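Long-range contacts in glycosyl transferase family 9 (Veillonella parvula, PDB 3TOV), which probably transfers a sugar from a nucleotide-activated donor to an acceptor, as the heptosyltransferases of glycosyltransferase family 9 do: residues A[283-288]-A[302-307]; A[98-103]-A[117-122]; A[209-214]-A[237-242]. All blocks are in the same frame, centred on the assembly; numbering follows the deposited sequence.

Interaction 1: A[283-288]-A[302-307]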
loop_
_atom_site.group_PDB
_atom_site.type_symbol
_atom_site.label_atom_id
_atom_site.label_comp_id
_atom_site.label_asym_id
_atom_site.label_seq_id
_atom_site.Cartn_x
_atom_site.Cartn_y
_atom_site.Cartn_z
ATOM N N ILE A 283 -11.166 6.615 2.651
ATOM C CA ILE A 283 -9.952 7.159 3.226
ATOM C C ILE A 283 -10.018 8.658 3.451
ATOM O O ILE A 283 -10.386 9.408 2.558
ATOM C CB ILE A 283 -8.766 6.906 2.283
ATOM C CG1 ILE A 283 -8.578 5.401 2.021
ATOM C CG2 ILE A 283 -7.514 7.567 2.831
ATOM C CD1 ILE A 283 -8.261 4.591 3.269
ATOM N N VAL A 284 -9.670 9.101 4.651
ATOM C CA VAL A 284 -9.332 10.504 4.842
ATOM C C VAL A 284 -7.822 10.509 5.004
ATOM O O VAL A 284 -7.291 9.895 5.931
ATOM C CB VAL A 284 -10.010 11.137 6.077
ATOM C CG1 VAL A 284 -9.486 12.539 6.284
ATOM C CG2 VAL A 284 -11.533 11.176 5.928
ATOM N N ALA A 285 -7.126 11.168 4.090
ATOM C CA ALA A 285 -5.680 11.068 4.056
ATOM C C ALA A 285 -5.012 12.422 4.268
ATOM O O ALA A 285 -5.339 13.392 3.596
ATOM C CB ALA A 285 -5.238 10.454 2.747
ATOM N N LEU A 286 -4.063 12.482 5.193
ATOM C CA LEU A 286 -3.438 13.748 5.530
ATOM C C LEU A 286 -2.092 13.917 4.859
ATOM O O LEU A 286 -1.083 13.437 5.365
ATOM C CB LEU A 286 -3.278 13.888 7.038
ATOM C CG LEU A 286 -4.521 14.328 7.807
ATOM C CD1 LEU A 286 -5.573 13.242 7.841
ATOM C CD2 LEU A 286 -4.119 14.700 9.204
ATOM N N TYR A 287 -2.085 14.598 3.717
ATOM C CA TYR A 287 -0.850 15.031 3.077
ATOM C C TYR A 287 -0.601 16.456 3.507
ATOM O O TYR A 287 -1.532 17.260 3.589
ATOM C CB TYR A 287 -1.031 14.997 1.572
ATOM C CG TYR A 287 -1.022 13.609 0.999
ATOM C CD1 TYR A 287 0.023 13.188 0.190
ATOM C CD2 TYR A 287 -2.042 12.710 1.284
ATOM C CE1 TYR A 287 0.052 11.917 -0.328
ATOM C CE2 TYR A 287 -2.021 11.426 0.772
ATOM C CZ TYR A 287 -0.969 11.037 -0.035
ATOM O OH TYR A 287 -0.922 9.768 -0.566
ATOM N N GLY A 288 0.637 16.811 3.796
ATOM C CA GLY A 288 0.868 18.182 4.223
ATOM C C GLY A 288 0.951 19.078 3.007
ATOM O O GLY A 288 -0.036 19.278 2.289
ATOM N N ALA A 302 -11.722 8.416 -1.598
ATOM C CA ALA A 302 -10.988 9.121 -0.558
ATOM C C ALA A 302 -11.140 10.646 -0.630
ATOM O O ALA A 302 -11.893 11.185 -1.431
ATOM C CB ALA A 302 -9.504 8.724 -0.599
ATOM N N ILE A 303 -10.421 11.327 0.245
ATOM C CA ILE A 303 -10.370 12.773 0.281
ATOM C C ILE A 303 -9.012 13.080 0.877
ATOM O O ILE A 303 -8.715 12.709 2.010
ATOM C CB ILE A 303 -11.417 13.384 1.239
ATOM C CG1 ILE A 303 -12.835 13.191 0.745
ATOM C CG2 ILE A 303 -11.186 14.868 1.440
ATOM C CD1 ILE A 303 -13.824 13.724 1.759
ATOM N N VAL A 304 -8.189 13.763 0.107
ATOM C CA VAL A 304 -6.850 14.095 0.517
ATOM C C VAL A 304 -6.818 15.543 0.998
ATOM O O VAL A 304 -7.193 16.457 0.269
ATOM C CB VAL A 304 -5.916 13.877 -0.667
ATOM C CG1 VAL A 304 -4.493 14.347 -0.368
ATOM C CG2 VAL A 304 -5.977 12.424 -1.050
ATOM N N LEU A 305 -6.396 15.748 2.239
ATOM C CA LEU A 305 -6.336 17.088 2.800
ATOM C C LEU A 305 -4.925 17.598 2.660
ATOM O O LEU A 305 -4.027 17.086 3.317
ATOM C CB LEU A 305 -6.744 17.082 4.278
ATOM C CG LEU A 305 -8.083 16.395 4.589
ATOM C CD1 LEU A 305 -8.333 16.243 6.081
ATOM C CD2 LEU A 305 -9.235 17.123 3.909
ATOM N N GLU A 306 -4.724 18.590 1.792
ATOM C CA GLU A 306 -3.419 19.229 1.680
ATOM C C GLU A 306 -3.448 20.719 2.024
ATOM O O GLU A 306 -4.503 21.305 2.248
ATOM C CB GLU A 306 -2.795 18.976 0.306
ATOM C CG GLU A 306 -3.799 18.665 -0.792
ATOM C CD GLU A 306 -3.135 18.249 -2.098
ATOM O OE1 GLU A 306 -1.883 18.355 -2.213
ATOM O OE2 GLU A 306 -3.884 17.817 -3.002
ATOM N N THR A 307 -2.265 21.316 2.084
ATOM C CA THR A 307 -2.104 22.706 2.477
ATOM C C THR A 307 -3.052 23.734 1.806
ATOM O O THR A 307 -3.693 24.511 2.513
ATOM C CB THR A 307 -0.630 23.142 2.332
ATOM O OG1 THR A 307 0.171 22.443 3.291
ATOM C CG2 THR A 307 -0.493 24.650 2.563
#

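Interaction 2: A[98-103]-A[117-122]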
loop_
_atom_site.group_PDB
_atom_site.type_symbol
_atom_site.label_atom_id
_atom_site.label_comp_id
_atom_site.label_asym_id
_atom_site.label_seq_id
_atom_site.Cartn_x
_atom_site.Cartn_y
_atom_site.Cartn_z
ATOM N N PRO A 98 14.311 -1.445 -10.240
ATOM C CA PRO A 98 15.546 -1.040 -10.925
ATOM C C PRO A 98 16.767 -0.752 -10.058
ATOM O O PRO A 98 17.672 -0.079 -10.552
ATOM C CB PRO A 98 15.132 0.226 -11.676
ATOM C CG PRO A 98 13.917 0.713 -10.964
ATOM C CD PRO A 98 13.216 -0.487 -10.454
ATOM N N ASN A 99 16.821 -1.242 -8.823
ATOM C CA ASN A 99 18.080 -1.184 -8.078
ATOM C C ASN A 99 18.967 -2.355 -8.501
ATOM O O ASN A 99 18.473 -3.340 -9.035
ATOM C CB ASN A 99 17.830 -1.255 -6.584
ATOM C CG ASN A 99 17.318 -2.615 -6.158
ATOM O OD1 ASN A 99 16.606 -3.283 -6.914
ATOM N ND2 ASN A 99 17.691 -3.042 -4.953
ATOM N N GLU A 100 20.267 -2.255 -8.250
ATOM C CA GLU A 100 21.206 -3.296 -8.657
ATOM C C GLU A 100 20.908 -4.695 -8.114
ATOM O O GLU A 100 21.000 -5.688 -8.838
ATOM C CB GLU A 100 22.619 -2.902 -8.274
ATOM C CG GLU A 100 22.677 -2.173 -6.978
ATOM C CD GLU A 100 22.771 -0.681 -7.178
ATOM O OE1 GLU A 100 21.747 0.014 -6.979
ATOM O OE2 GLU A 100 23.876 -0.207 -7.528
ATOM N N ARG A 101 20.566 -4.792 -6.840
ATOM C CA ARG A 101 20.282 -6.107 -6.292
ATOM C C ARG A 101 19.163 -6.849 -7.030
ATOM O O ARG A 101 19.336 -7.994 -7.436
ATOM C CB ARG A 101 20.013 -6.024 -4.799
ATOM C CG ARG A 101 21.250 -6.344 -3.999
ATOM C CD ARG A 101 21.175 -5.827 -2.582
ATOM N NE ARG A 101 22.142 -6.517 -1.734
ATOM C CZ ARG A 101 23.448 -6.267 -1.713
ATOM N NH1 ARG A 101 24.230 -6.963 -0.904
ATOM N NH2 ARG A 101 23.976 -5.332 -2.496
ATOM N N THR A 102 18.018 -6.211 -7.219
ATOM C CA THR A 102 16.948 -6.899 -7.918
ATOM C C THR A 102 17.273 -7.023 -9.390
ATOM O O THR A 102 16.902 -7.996 -10.043
ATOM C CB THR A 102 15.612 -6.205 -7.762
ATOM O OG1 THR A 102 15.239 -6.224 -6.383
ATOM C CG2 THR A 102 14.563 -6.945 -8.558
ATOM N N SER A 103 17.969 -6.034 -9.923
ATOM C CA SER A 103 18.354 -6.099 -11.316
ATOM C C SER A 103 19.246 -7.316 -11.463
ATOM O O SER A 103 19.059 -8.133 -12.352
ATOM C CB SER A 103 19.072 -4.819 -11.740
ATOM O OG SER A 103 18.218 -3.696 -11.604
HETATM N N MSE A 117 12.354 -2.640 -16.133
HETATM C CA MSE A 117 13.373 -1.628 -15.978
HETATM C C MSE A 117 14.386 -2.138 -14.983
HETATM O O MSE A 117 14.017 -2.661 -13.935
HETATM C CB MSE A 117 12.757 -0.329 -15.466
HETATM C CG MSE A 117 13.712 0.824 -15.560
HETATM SE SE MSE A 117 13.228 2.359 -14.501
HETATM C CE MSE A 117 14.842 3.397 -14.823
ATOM N N SER A 118 15.662 -1.996 -15.315
ATOM C CA SER A 118 16.726 -2.441 -14.429
ATOM C C SER A 118 17.830 -1.398 -14.330
ATOM O O SER A 118 17.899 -0.469 -15.145
ATOM C CB SER A 118 17.295 -3.787 -14.892
ATOM O OG SER A 118 16.356 -4.832 -14.675
ATOM N N HIS A 119 18.677 -1.554 -13.316
ATOM C CA HIS A 119 19.831 -0.690 -13.136
ATOM C C HIS A 119 20.665 -0.691 -14.426
ATOM O O HIS A 119 20.757 -1.705 -15.130
ATOM C CB HIS A 119 20.638 -1.181 -11.940
ATOM C CG HIS A 119 21.609 -0.178 -11.401
ATOM N ND1 HIS A 119 22.949 -0.183 -11.737
ATOM C CD2 HIS A 119 21.440 0.846 -10.532
ATOM C CE1 HIS A 119 23.560 0.803 -11.105
ATOM N NE2 HIS A 119 22.667 1.445 -10.369
ATOM N N PHE A 120 21.245 0.458 -14.753
ATOM C CA PHE A 120 21.938 0.620 -16.023
ATOM C C PHE A 120 23.136 -0.320 -16.145
ATOM O O PHE A 120 23.659 -0.570 -17.243
ATOM C CB PHE A 120 22.386 2.072 -16.203
ATOM C CG PHE A 120 23.501 2.479 -15.287
ATOM C CD1 PHE A 120 24.827 2.278 -15.654
ATOM C CD2 PHE A 120 23.230 3.065 -14.057
ATOM C CE1 PHE A 120 25.855 2.658 -14.807
ATOM C CE2 PHE A 120 24.256 3.449 -13.212
ATOM C CZ PHE A 120 25.563 3.244 -13.577
ATOM N N LEU A 121 23.574 -0.845 -15.010
ATOM C CA LEU A 121 24.662 -1.795 -15.022
ATOM C C LEU A 121 24.258 -3.133 -15.650
ATOM O O LEU A 121 25.093 -3.812 -16.230
ATOM C CB LEU A 121 25.220 -1.976 -13.624
ATOM C CG LEU A 121 26.552 -1.265 -13.433
ATOM C CD1 LEU A 121 27.122 -1.588 -12.070
ATOM C CD2 LEU A 121 27.541 -1.665 -14.513
ATOM N N PHE A 122 22.982 -3.498 -15.556
ATOM C CA PHE A 122 22.473 -4.694 -16.225
ATOM C C PHE A 122 21.733 -4.418 -17.537
ATOM O O PHE A 122 21.316 -5.358 -18.229
ATOM C CB PHE A 122 21.546 -5.464 -15.296
ATOM C CG PHE A 122 22.216 -5.950 -14.050
ATOM C CD1 PHE A 122 22.744 -7.218 -13.986
ATOM C CD2 PHE A 122 22.317 -5.131 -12.938
ATOM C CE1 PHE A 122 23.354 -7.654 -12.848
ATOM C CE2 PHE A 122 22.928 -5.570 -11.790
ATOM C CZ PHE A 122 23.446 -6.828 -11.747
#

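Interaction 3: A[209-214]-A[237-242]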
loop_
_atom_site.group_PDB
_atom_site.type_symbol
_atom_site.label_atom_id
_atom_site.label_comp_id
_atom_site.label_asym_id
_atom_site.label_seq_id
_atom_site.Cartn_x
_atom_site.Cartn_y
_atom_site.Cartn_z
ATOM N N VAL A 209 -10.364 14.325 17.784
ATOM C CA VAL A 209 -11.128 13.750 16.684
ATOM C C VAL A 209 -11.782 12.415 17.037
ATOM O O VAL A 209 -12.997 12.255 16.929
ATOM C CB VAL A 209 -10.250 13.575 15.425
ATOM C CG1 VAL A 209 -10.967 12.709 14.386
ATOM C CG2 VAL A 209 -9.854 14.943 14.852
ATOM N N ALA A 210 -10.968 11.450 17.448
ATOM C CA ALA A 210 -11.472 10.138 17.851
ATOM C C ALA A 210 -12.582 10.256 18.907
ATOM O O ALA A 210 -13.643 9.640 18.768
ATOM C CB ALA A 210 -10.333 9.282 18.358
ATOM N N ASP A 211 -12.317 11.053 19.950
ATOM C CA ASP A 211 -13.282 11.403 20.995
ATOM C C ASP A 211 -14.575 11.980 20.425
ATOM O O ASP A 211 -15.668 11.597 20.860
ATOM C CB ASP A 211 -12.673 12.436 21.947
ATOM C CG ASP A 211 -12.055 11.813 23.185
ATOM O OD1 ASP A 211 -12.392 10.652 23.512
ATOM O OD2 ASP A 211 -11.239 12.505 23.836
ATOM N N TYR A 212 -14.439 12.922 19.480
ATOM C CA TYR A 212 -15.581 13.456 18.733
ATOM C C TYR A 212 -16.543 12.349 18.304
ATOM O O TYR A 212 -17.716 12.366 18.672
ATOM C CB TYR A 212 -15.140 14.233 17.487
ATOM C CG TYR A 212 -16.325 14.752 16.705
ATOM C CD1 TYR A 212 -16.959 15.923 17.092
ATOM C CD2 TYR A 212 -16.840 14.048 15.615
ATOM C CE1 TYR A 212 -18.057 16.401 16.412
ATOM C CE2 TYR A 212 -17.943 14.512 14.930
ATOM C CZ TYR A 212 -18.552 15.698 15.334
ATOM O OH TYR A 212 -19.659 16.203 14.682
ATOM N N PHE A 213 -16.046 11.389 17.529
ATOM C CA PHE A 213 -16.884 10.287 17.060
ATOM C C PHE A 213 -17.367 9.366 18.174
ATOM O O PHE A 213 -18.566 9.124 18.314
ATOM C CB PHE A 213 -16.181 9.498 15.952
ATOM C CG PHE A 213 -16.084 10.253 14.668
ATOM C CD1 PHE A 213 -17.184 10.365 13.833
ATOM C CD2 PHE A 213 -14.913 10.893 14.317
ATOM C CE1 PHE A 213 -17.112 11.081 12.652
ATOM C CE2 PHE A 213 -14.831 11.617 13.133
ATOM C CZ PHE A 213 -15.930 11.709 12.294
ATOM N N GLY A 214 -16.434 8.857 18.966
ATOM C CA GLY A 214 -16.783 8.021 20.095
ATOM C C GLY A 214 -17.868 8.653 20.946
ATOM O O GLY A 214 -18.769 7.960 21.431
ATOM N N GLU A 237 -3.925 8.252 25.670
ATOM C CA GLU A 237 -3.750 8.709 27.041
ATOM C C GLU A 237 -4.767 9.784 27.409
ATOM O O GLU A 237 -5.303 9.783 28.516
ATOM C CB GLU A 237 -2.333 9.255 27.223
ATOM C CG GLU A 237 -2.032 9.821 28.597
ATOM C CD GLU A 237 -0.576 10.264 28.738
ATOM O OE1 GLU A 237 -0.230 10.875 29.780
ATOM O OE2 GLU A 237 0.223 9.997 27.810
ATOM N N GLN A 238 -5.038 10.689 26.466
ATOM C CA GLN A 238 -5.875 11.867 26.727
ATOM C C GLN A 238 -7.271 11.804 26.114
ATOM O O GLN A 238 -7.955 12.814 26.018
ATOM C CB GLN A 238 -5.170 13.137 26.254
ATOM C CG GLN A 238 -4.806 13.134 24.782
ATOM C CD GLN A 238 -4.054 14.385 24.383
ATOM O OE1 GLN A 238 -4.487 15.505 24.676
ATOM N NE2 GLN A 238 -2.907 14.204 23.727
HETATM N N MSE A 239 -7.695 10.620 25.700
HETATM C CA MSE A 239 -9.059 10.454 25.236
HETATM C C MSE A 239 -10.014 10.135 26.393
HETATM O O MSE A 239 -9.710 9.316 27.264
HETATM C CB MSE A 239 -9.123 9.361 24.187
HETATM C CG MSE A 239 -8.352 9.671 22.930
HETATM SE SE MSE A 239 -8.444 8.149 21.723
HETATM C CE MSE A 239 -10.350 7.741 21.890
ATOM N N GLU A 240 -11.169 10.790 26.393
ATOM C CA GLU A 240 -12.194 10.545 27.395
ATOM C C GLU A 240 -13.110 9.387 26.998
ATOM O O GLU A 240 -13.988 8.999 27.770
ATOM C CB GLU A 240 -13.023 11.810 27.625
ATOM C CG GLU A 240 -12.213 13.095 27.708
ATOM C CD GLU A 240 -13.059 14.338 27.429
ATOM O OE1 GLU A 240 -14.210 14.392 27.925
ATOM O OE2 GLU A 240 -12.581 15.248 26.703
ATOM N N THR A 241 -12.916 8.852 25.793
ATOM C CA THR A 241 -13.680 7.687 25.328
ATOM C C THR A 241 -12.747 6.496 25.159
ATOM O O THR A 241 -11.527 6.662 25.156
ATOM C CB THR A 241 -14.433 7.939 23.985
ATOM O OG1 THR A 241 -13.490 8.159 22.913
ATOM C CG2 THR A 241 -15.408 9.121 24.112
ATOM N N LYS A 242 -13.312 5.299 25.011
ATOM C CA LYS A 242 -12.493 4.092 24.988
ATOM C C LYS A 242 -12.210 3.678 23.569
ATOM O O LYS A 242 -13.106 3.217 22.857
ATOM C CB LYS A 242 -13.158 2.946 25.769
ATOM C CG LYS A 242 -12.308 1.687 25.935
ATOM C CD LYS A 242 -13.027 0.449 25.368
ATOM C CE LYS A 242 -12.171 -0.815 25.484
ATOM N NZ LYS A 242 -12.693 -1.948 24.658
#

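Interaction 1: A[283-288]-A[302-307]
The beta-alpha-beta unit that closes one edge of the second parallel sheet brings Ile283-Leu286 alongside Ala302-Leu305, with helix 292-295 in the connection between them. The two strands run 16° from parallel, their axes approaching to 4.8 Å. Two nearly straight bonds hold the middle: Ala285 N gives to Ile303 O at 3.0 Å, and Ala285 O takes Leu305 N at 2.9 Å. Weaker bonds flank this pair, Ile303 N to Ile283 O and Tyr287 N to Leu305 O, so the odd-numbered residues of both strands carry the pairing. Six strands in the order 3-2-1-4-5-6 make this the Rossmann-like sheet of the C-terminal half of a GT-B fold, and 302-305 is one of its two outer strands.

Val284, Ile303, Leu286 and Leu305 occupy one face. Leu305 swings CD1 across the strand boundary to Val284 CG1, 3.9 Å away, the two side chains meeting at a slant, while Val284 and Ile303 both pack against Ala340 and Leu344 of helix 334-347. On the other face, Ile283 CB meets Ala302 CB at 3.5 Å. There Val304 sends CG1 anti to its own nitrogen (chi1 174°), which carries this methyl to Tyr287, 3.4 Å from ring atom CD2. Ala285 CB lies at the edge of the same tyrosine ring, in its plane, and Met273 of helix 271-277 touches both residues.

Beyond the strands the two segments stay paired at the start of helix 307-316, where Glu306 holds the N-cap position. Gly288 O accepts Thr307 N at 3.0 Å, and Thr307 OG1 adds a weak bond to the same oxygen at 3.3 Å.

Interaction 2: A[98-103]-A[117-122]
His119 and Ser103 join the loop after strand 113-116 to the first turn of helix 100-109, in the N-terminal Rossmann-like half of the GT-B fold. His119 N gives a straight bond to Ser103 OG at 2.8 Å. That hydroxyl donates in turn to the backbone oxygen of N-cap Asn99, an oxygen that also accepts Ser103 N. From there the histidine can be followed outward. His119 CB touches Pro98 O and Ser103 OG, each 3.5 Å away. CG is turned anti to the backbone nitrogen (chi1 -163°), carrying the ring along the start of the helix, with Pro98 O at the ring edge. CD2 approaches Glu100 OE1. His119 NE2, at the tip, comes 3.5 Å from Glu100 OE2, which lies over one face toward the rim; carboxylate and ring are inclined by 44°. Phe120 CD2 lies over the opposite face, toward the rim, and ND1 accepts a weak bond from Leu121 N. Ser118 OG is hydrogen-bonded to Asn95 ND2 of strand 92-95. Phe122 lays a ring face over Ser103 C, with CD2 3.5 Å from Ser103 CB. At the other end of the contact, the selenium of selenomethionine Met117 rests 4.0 Å from Pro98 CG.

Interaction 3: A[209-214]-A[237-242]
Three hydrogen bonds converge on the carboxylate of Asp211, which reaches from helix 203-216 into the loop of 237-242. Glu240 N meets OD2 on its syn lone pair at 3.1 Å. Thr241 grips OD1 twice, through its backbone N at 3.0 Å and through OG1 at 2.8 Å, the hydroxyl arriving nearly head-on along the C-O bond. A chi1 of 65° sets Thr241 OG1 between its own nitrogen and carbonyl carbon, where hydroxyl and amide can share one oxygen. Both carboxylate oxygens are thus engaged, which fixes the rotation of the group.

Charge works less favourably: Glu240 OE2 stands 4.2 Å from Asp211 OD2, a like-charged approach that the amide donors probably offset.

Selenomethionine Met239 makes the apolar contact, bending at its last torsion to bring CE 3.9 Å from Ala210 CB. Thr241 CG2 rests separately against the backbone, 4.0 Å from Gly214 C.

The loop follows helix 229-237, so the contact ties the end of the beta-alpha-beta crossover from strand 219-222 to edge strand 244-245 onto the preceding helix, 203-216. That helix also packs through Val209 and Ala210 on Phe190 of strand 187-191, and through Val209, Tyr212 and Phe213 on helix 334-347.

How the interactions relate
Interactions 1 and 3 belong to the C-terminal Rossmann-like half, interaction 2 to the N-terminal one. Within the C-terminal half, 283-288/302-307 builds one edge of the sheet, while 209-214/237-242 lies by the connection to the other edge strand, 244-245; their centres are 21 Å apart and their nearest atoms about 8 Å. Helix 334-347 packs against the sheet face of interaction 1 and against helix 203-216 of interaction 3. Interaction 2 sits about 34 Å from interaction 1, centre to centre, and about 48 Å from interaction 3, across the centre of the chain. In GT-B enzymes substrates bind in the cleft between the two halves; none of the three contacts bridges that cleft, each lying within one half.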